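Local structure of uncharacterized protein (Bacteroides uniformis, 4IYK) at residues Asn79-Pro84 with Arg214-Pro219; Ile107-Pro112 with Ala123-Glu128; Leu136-Leu141 with Gly202-Val207. The protein is of unknown function but, as a two-domain all-beta protein, is a putative carbohydrate binder. All blocks are in the same frame, centred on the assembly; numbering follows the deposited sequence.

Contact 1: residues Asn79-Pro84 with Arg214-Pro219; sequences NGNFYP and RHNYAP. With EDO (1,2-ethanediol), chain E.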
loop_
_atom_site.group_PDB
_atom_site.type_symbol
_atom_site.label_atom_id
_atom_site.label_comp_id
_atom_site.label_asym_id
_atom_site.label_seq_id
_atom_site.Cartn_x
_atom_site.Cartn_y
_atom_site.Cartn_z
ATOM N N ASN A 79 -5.560 -8.778 7.805
ATOM C CA ASN A 79 -5.384 -9.083 6.382
ATOM C C ASN A 79 -4.903 -7.877 5.557
ATOM O O ASN A 79 -5.372 -7.642 4.444
ATOM C CB ASN A 79 -6.671 -9.664 5.802
ATOM C CG ASN A 79 -7.045 -10.962 6.459
ATOM O OD1 ASN A 79 -6.267 -11.914 6.508
ATOM N ND2 ASN A 79 -8.205 -10.999 7.057
ATOM N N GLY A 80 -3.977 -7.119 6.129
ATOM C CA GLY A 80 -3.429 -5.937 5.492
ATOM C C GLY A 80 -2.009 -6.144 5.041
ATOM O O GLY A 80 -1.608 -7.262 4.724
ATOM N N ASN A 81 -1.244 -5.064 5.010
ATOM C CA ASN A 81 0.169 -5.101 4.627
ATOM C C ASN A 81 1.067 -4.704 5.825
ATOM O O ASN A 81 2.244 -4.364 5.654
ATOM C CB ASN A 81 0.427 -4.224 3.398
ATOM C CG ASN A 81 0.241 -2.742 3.585
ATOM O OD1 ASN A 81 0.105 -2.231 4.722
ATOM N ND2 ASN A 81 0.364 -2.012 2.464
ATOM N N PHE A 82 0.495 -4.766 7.036
ATOM C CA PHE A 82 1.227 -4.515 8.256
ATOM C C PHE A 82 0.757 -5.508 9.293
ATOM O O PHE A 82 -0.320 -6.101 9.127
ATOM C CB PHE A 82 1.104 -3.055 8.735
ATOM C CG PHE A 82 -0.288 -2.520 8.960
ATOM C CD1 PHE A 82 -0.954 -2.752 10.165
ATOM C CD2 PHE A 82 -0.893 -1.696 8.018
ATOM C CE1 PHE A 82 -2.232 -2.238 10.382
ATOM C CE2 PHE A 82 -2.170 -1.178 8.237
ATOM C CZ PHE A 82 -2.826 -1.439 9.423
ATOM N N TYR A 83 1.577 -5.728 10.335
ATOM C CA TYR A 83 1.248 -6.695 11.391
ATOM C C TYR A 83 -0.067 -6.321 12.088
ATOM O O TYR A 83 -0.271 -5.147 12.449
ATOM C CB TYR A 83 2.392 -6.857 12.418
ATOM C CG TYR A 83 3.499 -7.762 11.920
ATOM C CD1 TYR A 83 4.548 -7.258 11.153
ATOM C CD2 TYR A 83 3.471 -9.130 12.169
ATOM C CE1 TYR A 83 5.573 -8.085 10.701
ATOM C CE2 TYR A 83 4.480 -9.971 11.701
ATOM C CZ TYR A 83 5.507 -9.447 10.930
ATOM O OH TYR A 83 6.511 -10.262 10.470
ATOM N N PRO A 84 -0.988 -7.315 12.187
ATOM C CA PRO A 84 -2.284 -7.076 12.831
ATOM C C PRO A 84 -2.178 -6.729 14.313
ATOM O O PRO A 84 -1.245 -7.125 15.012
ATOM C CB PRO A 84 -3.004 -8.426 12.658
ATOM C CG PRO A 84 -1.920 -9.424 12.597
ATOM C CD PRO A 84 -0.872 -8.726 11.766
ATOM N N ARG A 214 -0.986 -8.498 2.050
ATOM C CA ARG A 214 -1.194 -7.550 0.952
ATOM C C ARG A 214 0.112 -6.836 0.637
ATOM O O ARG A 214 1.017 -6.812 1.475
ATOM C CB ARG A 214 -2.296 -6.520 1.301
ATOM C CG ARG A 214 -3.671 -7.128 1.628
ATOM C CD ARG A 214 -4.265 -7.823 0.430
ATOM N NE ARG A 214 -5.710 -8.006 0.539
ATOM C CZ ARG A 214 -6.484 -8.455 -0.448
ATOM N NH1 ARG A 214 -5.957 -8.769 -1.628
ATOM N NH2 ARG A 214 -7.792 -8.570 -0.272
ATOM N N HIS A 215 0.214 -6.258 -0.578
ATOM C CA HIS A 215 1.419 -5.558 -0.999
ATOM C C HIS A 215 1.736 -4.357 -0.163
ATOM O O HIS A 215 0.845 -3.600 0.251
ATOM C CB HIS A 215 1.280 -5.033 -2.462
ATOM C CG HIS A 215 1.304 -6.085 -3.521
ATOM N ND1 HIS A 215 0.186 -6.804 -3.828
ATOM C CD2 HIS A 215 2.296 -6.426 -4.372
ATOM C CE1 HIS A 215 0.536 -7.617 -4.812
ATOM N NE2 HIS A 215 1.783 -7.388 -5.205
ATOM N N ASN A 216 3.039 -4.113 -0.035
ATOM C CA ASN A 216 3.617 -2.886 0.473
ATOM C C ASN A 216 4.041 -2.076 -0.759
ATOM O O ASN A 216 4.307 -2.655 -1.797
ATOM C CB ASN A 216 4.765 -3.174 1.406
ATOM C CG ASN A 216 4.305 -3.716 2.734
ATOM O OD1 ASN A 216 4.534 -4.866 3.048
ATOM N ND2 ASN A 216 3.646 -2.894 3.544
ATOM N N TYR A 217 4.089 -0.750 -0.642
ATOM C CA TYR A 217 4.368 0.146 -1.751
ATOM C C TYR A 217 5.322 1.267 -1.425
ATOM O O TYR A 217 5.411 1.722 -0.289
ATOM C CB TYR A 217 3.034 0.810 -2.193
ATOM C CG TYR A 217 2.008 -0.149 -2.749
ATOM C CD1 TYR A 217 2.141 -0.675 -4.025
ATOM C CD2 TYR A 217 0.925 -0.570 -1.974
ATOM C CE1 TYR A 217 1.193 -1.553 -4.550
ATOM C CE2 TYR A 217 -0.024 -1.456 -2.481
ATOM C CZ TYR A 217 0.112 -1.938 -3.777
ATOM O OH TYR A 217 -0.822 -2.770 -4.327
ATOM N N ALA A 218 5.961 1.766 -2.474
ATOM C CA ALA A 218 6.728 2.997 -2.498
ATOM C C ALA A 218 5.753 4.097 -2.971
ATOM O O ALA A 218 4.712 3.740 -3.517
ATOM C CB ALA A 218 7.897 2.872 -3.461
ATOM N N PRO A 219 6.003 5.408 -2.757
ATOM C CA PRO A 219 5.042 6.422 -3.249
ATOM C C PRO A 219 4.934 6.422 -4.793
ATOM O O PRO A 219 5.896 6.072 -5.492
ATOM C CB PRO A 219 5.619 7.754 -2.718
ATOM C CG PRO A 219 6.561 7.353 -1.600
ATOM C CD PRO A 219 7.146 6.045 -2.074
HETATM C C1 EDO E . -1.971 -10.834 -2.253
HETATM O O1 EDO E . -2.837 -11.198 -1.187
HETATM C C2 EDO E . -2.692 -9.899 -3.250
HETATM O O2 EDO E . -3.488 -8.930 -2.577
HETATM O O HOH W 1 -7.256 -8.721 2.638
#
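Asn81 ND2 is engaged twice: it donates to His215 O at 2.8 Å with a nearly straight N-H...O angle of 166°, and also to Gly31 O. The acceptor His215 O lies almost exactly in the amide plane of Asn81. This placement follows from chi1 of 66°, which sets CG between the backbone N and the carbonyl carbon and turns the amide toward the 214-219 segment. A return bond completes the exchange, for Asn216 ND2 reaches Asn81 O at 2.9 Å, again close to its own amide plane; the two amides are tilted by just 22° from each other. The far end of Asn216 is held too, since its OD1 accepts from Ile107 N, so both ends of this buried amide are used. Beside the pair, Arg214 N donates to Gly80 O at 3.0 Å from above the carbonyl plane. Arg214 CG, beside the backbone N, lies 3.3 Å from Asn79 O, and the bend at chi2 turns the rest of the chain; a water bridges that same oxygen to Arg214 NE. At the guanidinium edge, in plane, NH1 donates to O2 of an ethanediol at 2.6 Å; this molecule, probably from the crystallisation liquor, is also bonded to Val213 O. The arrangement is a loop-to-strand interface between the N-terminal transthyretin-clan region and the C-terminal E-set-clan region, in which, between these segments, asparagine amides bond main-chain carbonyls.

Contact 2: residues Ile107-Pro112 with Ala123-Glu128; sequences IRVKSP and ATFSLE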
loop_
_atom_site.group_PDB
_atom_site.type_symbol
_atom_site.label_atom_id
_atom_site.label_comp_id
_atom_site.label_asym_id
_atom_site.label_seq_id
_atom_site.Cartn_x
_atom_site.Cartn_y
_atom_site.Cartn_z
ATOM N N ILE A 107 7.082 -5.145 4.743
ATOM C CA ILE A 107 8.209 -4.710 3.929
ATOM C C ILE A 107 8.203 -3.185 3.785
ATOM O O ILE A 107 7.147 -2.594 3.544
ATOM C CB ILE A 107 8.135 -5.393 2.512
ATOM C CG1 ILE A 107 8.321 -6.933 2.611
ATOM C CG2 ILE A 107 9.133 -4.751 1.500
ATOM C CD1 ILE A 107 8.091 -7.669 1.331
ATOM N N ARG A 108 9.408 -2.573 3.824
ATOM C CA ARG A 108 9.610 -1.154 3.521
ATOM C C ARG A 108 10.342 -1.056 2.186
ATOM O O ARG A 108 11.355 -1.728 2.016
ATOM C CB ARG A 108 10.437 -0.468 4.628
ATOM C CG ARG A 108 9.725 -0.297 5.941
ATOM C CD ARG A 108 10.616 0.365 6.998
ATOM N NE ARG A 108 9.884 0.416 8.262
ATOM C CZ ARG A 108 10.023 -0.425 9.274
ATOM N NH1 ARG A 108 10.989 -1.338 9.262
ATOM N NH2 ARG A 108 9.240 -0.320 10.342
ATOM N N VAL A 109 9.844 -0.253 1.229
ATOM C CA VAL A 109 10.569 -0.072 -0.035
ATOM C C VAL A 109 11.568 1.058 0.190
ATOM O O VAL A 109 11.167 2.154 0.582
ATOM C CB VAL A 109 9.673 0.174 -1.262
ATOM C CG1 VAL A 109 10.519 0.349 -2.512
ATOM C CG2 VAL A 109 8.677 -0.963 -1.450
ATOM N N LYS A 110 12.854 0.788 -0.034
ATOM C CA LYS A 110 13.891 1.786 0.214
ATOM C C LYS A 110 14.496 2.349 -1.064
ATOM O O LYS A 110 14.684 1.632 -2.054
ATOM C CB LYS A 110 15.013 1.218 1.102
ATOM C CG LYS A 110 14.537 0.618 2.437
ATOM C CD LYS A 110 13.725 1.591 3.324
ATOM C CE LYS A 110 14.545 2.642 4.044
ATOM N NZ LYS A 110 13.681 3.551 4.844
ATOM N N SER A 111 14.872 3.646 -0.987
ATOM C CA SER A 111 15.468 4.427 -2.068
ATOM C C SER A 111 14.705 4.200 -3.405
ATOM O O SER A 111 15.349 3.890 -4.409
ATOM C CB SER A 111 16.948 4.072 -2.204
ATOM O OG SER A 111 17.623 4.353 -0.990
ATOM N N PRO A 112 13.347 4.254 -3.444
ATOM C CA PRO A 112 12.663 3.993 -4.713
ATOM C C PRO A 112 12.944 5.085 -5.742
ATOM O O PRO A 112 12.985 6.273 -5.404
ATOM C CB PRO A 112 11.187 3.961 -4.308
ATOM C CG PRO A 112 11.104 4.853 -3.145
ATOM C CD PRO A 112 12.367 4.596 -2.388
ATOM N N ALA A 123 12.459 0.916 -12.813
ATOM C CA ALA A 123 12.326 1.083 -11.371
ATOM C C ALA A 123 13.519 0.433 -10.682
ATOM O O ALA A 123 13.927 -0.658 -11.076
ATOM C CB ALA A 123 11.021 0.460 -10.881
ATOM N N THR A 124 14.142 1.145 -9.736
ATOM C CA THR A 124 15.269 0.647 -8.939
ATOM C C THR A 124 14.938 0.922 -7.490
ATOM O O THR A 124 14.324 1.949 -7.171
ATOM C CB THR A 124 16.629 1.224 -9.372
ATOM O OG1 THR A 124 16.590 2.646 -9.287
ATOM C CG2 THR A 124 17.042 0.774 -10.767
ATOM N N PHE A 125 15.281 -0.033 -6.616
ATOM C CA PHE A 125 14.923 0.027 -5.206
ATOM C C PHE A 125 15.577 -1.095 -4.404
ATOM O O PHE A 125 16.096 -2.070 -4.951
ATOM C CB PHE A 125 13.362 -0.055 -5.030
ATOM C CG PHE A 125 12.709 -1.294 -5.611
ATOM C CD1 PHE A 125 12.408 -1.375 -6.969
ATOM C CD2 PHE A 125 12.406 -2.388 -4.803
ATOM C CE1 PHE A 125 11.819 -2.529 -7.506
ATOM C CE2 PHE A 125 11.794 -3.531 -5.343
ATOM C CZ PHE A 125 11.497 -3.587 -6.685
ATOM N N SER A 126 15.511 -0.941 -3.089
ATOM C CA SER A 126 15.934 -1.891 -2.080
ATOM C C SER A 126 14.739 -2.195 -1.205
ATOM O O SER A 126 13.744 -1.467 -1.242
ATOM C CB SER A 126 17.092 -1.319 -1.257
ATOM O OG SER A 126 18.306 -1.483 -1.968
ATOM N N LEU A 127 14.848 -3.234 -0.380
ATOM C CA LEU A 127 13.782 -3.659 0.520
ATOM C C LEU A 127 14.323 -3.917 1.898
ATOM O O LEU A 127 15.465 -4.352 2.063
ATOM C CB LEU A 127 13.054 -4.920 0.009
ATOM C CG LEU A 127 12.387 -4.834 -1.373
ATOM C CD1 LEU A 127 11.886 -6.191 -1.808
ATOM C CD2 LEU A 127 11.246 -3.849 -1.397
ATOM N N GLU A 128 13.474 -3.666 2.886
ATOM C CA GLU A 128 13.770 -3.868 4.286
ATOM C C GLU A 128 12.607 -4.642 4.900
ATOM O O GLU A 128 11.453 -4.309 4.664
ATOM C CB GLU A 128 13.976 -2.491 4.917
ATOM C CG GLU A 128 14.358 -2.458 6.371
ATOM C CD GLU A 128 14.457 -1.017 6.838
ATOM O OE1 GLU A 128 15.236 -0.246 6.231
ATOM O OE2 GLU A 128 13.697 -0.641 7.761
HETATM O O HOH W 2 14.401 2.386 7.433
HETATM O O HOH W 3 17.071 3.343 -6.214
#
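The guanidinium of Arg108 and the carboxylate of Glu128 meet with their planes 55° apart, and the salt bridge is a single oblique bond: NH1 to OE2 at 3.2 Å, with OE2 using its anti lone pair and standing 29° out of the guanidinium plane. Arg108 NE is taken by Asp23, which places the guanidinium between two acids. The ring of Phe125 is approached obliquely by Val109 CG1, which also lies 3.8 Å from Phe125 CB. Glu128 extends away from its strand, CG anti to the backbone N (chi1 -177°), and its OE1 accepts from a water that also accepts from Lys110 NZ. The lysine, bent at chi2 and chi3, folds over so that its CE comes within 3.7 Å of Glu128 OE1, while NZ remains too distant for a salt bridge. Arg108, Lys110, Ser126 and Glu128 thus form a polar face. Behind it, Leu127 CD2 touches Ile107 CG2 at 3.7 Å and Val109 CG2 at 3.9 Å; this apolar side packs on Leu136 and Ile139. The backbones pair antiparallel, with Arg108-Glu128 and Lys110-Ser126 as hydrogen-bonded pairs. Lys110 N to Ser126 O is the shortest of these bonds, at 2.7 Å. The antiparallel pairing of strands 107-117 and 120-129, consecutive in the chain, makes a beta hairpin at one edge of a three-stranded sheet in the E-set-clan region.

Contact 3: residues Leu136-Leu141 with Gly202-Val207; sequences LKEIQL and GALADV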
loop_
_atom_site.group_PDB
_atom_site.type_symbol
_atom_site.label_atom_id
_atom_site.label_comp_id
_atom_site.label_asym_id
_atom_site.label_seq_id
_atom_site.Cartn_x
_atom_site.Cartn_y
_atom_site.Cartn_z
ATOM N N LEU A 136 10.276 -12.510 0.972
ATOM C CA LEU A 136 9.766 -11.856 -0.226
ATOM C C LEU A 136 9.130 -12.862 -1.181
ATOM O O LEU A 136 9.780 -13.823 -1.576
ATOM C CB LEU A 136 10.912 -11.111 -0.926
ATOM C CG LEU A 136 10.568 -10.334 -2.213
ATOM C CD1 LEU A 136 9.668 -9.133 -1.922
ATOM C CD2 LEU A 136 11.832 -9.867 -2.887
ATOM N N LYS A 137 7.876 -12.611 -1.577
ATOM C CA LYS A 137 7.113 -13.468 -2.491
ATOM C C LYS A 137 7.073 -12.859 -3.906
ATOM O O LYS A 137 7.308 -13.575 -4.880
ATOM C CB LYS A 137 5.689 -13.674 -1.942
ATOM C CG LYS A 137 4.920 -14.824 -2.574
ATOM C CD LYS A 137 3.510 -14.906 -2.002
ATOM C CE LYS A 137 2.637 -15.920 -2.712
ATOM N NZ LYS A 137 1.212 -15.820 -2.296
ATOM N N GLU A 138 6.769 -11.557 -4.025
ATOM C CA GLU A 138 6.674 -10.874 -5.322
ATOM C C GLU A 138 7.158 -9.421 -5.303
ATOM O O GLU A 138 7.041 -8.738 -4.283
ATOM C CB GLU A 138 5.212 -10.849 -5.826
ATOM C CG GLU A 138 4.554 -12.196 -6.118
ATOM C CD GLU A 138 3.089 -12.145 -6.514
ATOM O OE1 GLU A 138 2.637 -11.087 -7.006
ATOM O OE2 GLU A 138 2.388 -13.164 -6.326
ATOM N N ILE A 139 7.610 -8.930 -6.480
ATOM C CA ILE A 139 7.939 -7.515 -6.726
ATOM C C ILE A 139 7.272 -7.139 -8.061
ATOM O O ILE A 139 7.194 -7.965 -8.991
ATOM C CB ILE A 139 9.443 -7.102 -6.650
ATOM C CG1 ILE A 139 10.325 -7.910 -7.633
ATOM C CG2 ILE A 139 9.961 -7.156 -5.198
ATOM C CD1 ILE A 139 11.710 -7.289 -7.969
ATOM N N GLN A 140 6.730 -5.912 -8.128
ATOM C CA GLN A 140 6.036 -5.474 -9.316
ATOM C C GLN A 140 6.024 -3.972 -9.440
ATOM O O GLN A 140 5.896 -3.247 -8.438
ATOM C CB GLN A 140 4.586 -6.011 -9.321
ATOM C CG GLN A 140 3.842 -5.758 -10.639
ATOM C CD GLN A 140 2.678 -6.692 -10.824
ATOM O OE1 GLN A 140 2.350 -7.501 -9.970
ATOM N NE2 GLN A 140 1.979 -6.542 -11.903
ATOM N N LEU A 141 6.150 -3.513 -10.701
ATOM C CA LEU A 141 6.033 -2.119 -11.076
ATOM C C LEU A 141 4.641 -1.943 -11.662
ATOM O O LEU A 141 4.396 -2.309 -12.816
ATOM C CB LEU A 141 7.156 -1.668 -12.052
ATOM C CG LEU A 141 7.130 -0.189 -12.495
ATOM C CD1 LEU A 141 7.195 0.774 -11.285
ATOM C CD2 LEU A 141 8.281 0.112 -13.479
ATOM N N GLY A 202 5.635 -2.087 -5.965
ATOM C CA GLY A 202 4.997 -2.903 -4.946
ATOM C C GLY A 202 5.853 -4.104 -4.557
ATOM O O GLY A 202 6.584 -4.654 -5.388
ATOM N N ALA A 203 5.754 -4.539 -3.304
ATOM C CA ALA A 203 6.460 -5.723 -2.807
ATOM C C ALA A 203 5.534 -6.500 -1.916
ATOM O O ALA A 203 4.983 -5.943 -0.968
ATOM C CB ALA A 203 7.732 -5.341 -2.056
ATOM N N LEU A 204 5.314 -7.773 -2.269
ATOM C CA LEU A 204 4.432 -8.693 -1.561
ATOM C C LEU A 204 5.256 -9.639 -0.676
ATOM O O LEU A 204 6.065 -10.434 -1.164
ATOM C CB LEU A 204 3.531 -9.484 -2.549
ATOM C CG LEU A 204 2.468 -10.418 -1.903
ATOM C CD1 LEU A 204 1.420 -9.621 -1.119
ATOM C CD2 LEU A 204 1.789 -11.323 -2.975
ATOM N N ALA A 205 5.030 -9.555 0.630
ATOM C CA ALA A 205 5.717 -10.416 1.608
ATOM C C ALA A 205 5.038 -11.775 1.745
ATOM O O ALA A 205 3.901 -11.950 1.325
ATOM C CB ALA A 205 5.755 -9.731 2.969
ATOM N N ASP A 206 5.738 -12.703 2.396
ATOM C CA ASP A 206 5.298 -14.031 2.802
ATOM C C ASP A 206 5.510 -14.076 4.332
ATOM O O ASP A 206 6.644 -13.908 4.798
ATOM C CB ASP A 206 6.079 -15.089 2.010
ATOM C CG ASP A 206 5.845 -16.525 2.442
ATOM O OD1 ASP A 206 4.699 -16.855 2.831
ATOM O OD2 ASP A 206 6.797 -17.321 2.367
ATOM N N VAL A 207 4.382 -14.127 5.106
ATOM C CA VAL A 207 4.289 -14.042 6.575
ATOM C C VAL A 207 3.212 -15.018 7.117
ATOM O O VAL A 207 2.162 -15.185 6.482
ATOM C CB VAL A 207 3.942 -12.574 7.024
ATOM C CG1 VAL A 207 4.086 -12.385 8.540
ATOM C CG2 VAL A 207 4.749 -11.516 6.269
#
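Leu204 CB begins 3.9 Å from Glu138 CB, the two side chains lying alongside and pointing the same way. With chi1 at -175°, CG stands anti to the backbone N and the branch runs out beside the acid. CD2 then rests 3.9 Å from Glu138 CD, and the same methyl meets Lys137 CD at 4.1 Å, so it lies against the aliphatic part of the lysine and the carboxyl end of the glutamate. CD1 turns toward the backbone of Arg214 and His215. Two consecutive residues can both face one leucine because the strand is bulged here: Lys137 N and Glu138 N both donate to Leu204 O, at 2.9 Å and 3.2 Å. The first approaches nearly along the carbonyl axis, and the second lies in the carbonyl plane on a lone pair. This double grip, with a one-residue register shift, defines a classic beta bulge in the antiparallel pairing of strands 135-144 and 196-206, within the five-stranded sheet of the E-set-clan region. Past the bulge the regular pattern resumes. Leu204 N returns a bond to Glu138 O at 2.8 Å, and Gly202 N reaches Gln140 O at 2.7 Å. On the opposite face, Ala203 CB is approached by Leu136 CD1 and Ile139 CG2, each at 4.3 Å, and this side continues onto Leu127 and Phe125 of the neighbouring sheet. At the strand end, Asp206 directs OD2 to Ser169 OG.

Along the chain, contact 2 closes before contact 3 opens, and both fall between the two segments of contact 1. Their centres lie about 10 Å (contacts 1 and 3), about 11 Å (2 and 3) and about 14 Å (1 and 2) apart. Contact 1, through its 214-219 segment, reaches the sheet of contact 3, since strands 216-224 and 196-206 are neighbours joined by Asn216 O to Ala203 N at 2.8 Å. Contact 2 belongs to a separate three-stranded sheet, whose apolar side meets that sheet: Ile107 CD1 is 3.5 Å from Ala205 CB, and Leu127 CD1 is 3.7 Å from Leu136 CD1. Contacts 2 and 3 therefore build the C-terminal region as two packed sheets, while contact 1 joins it to the N-terminal region.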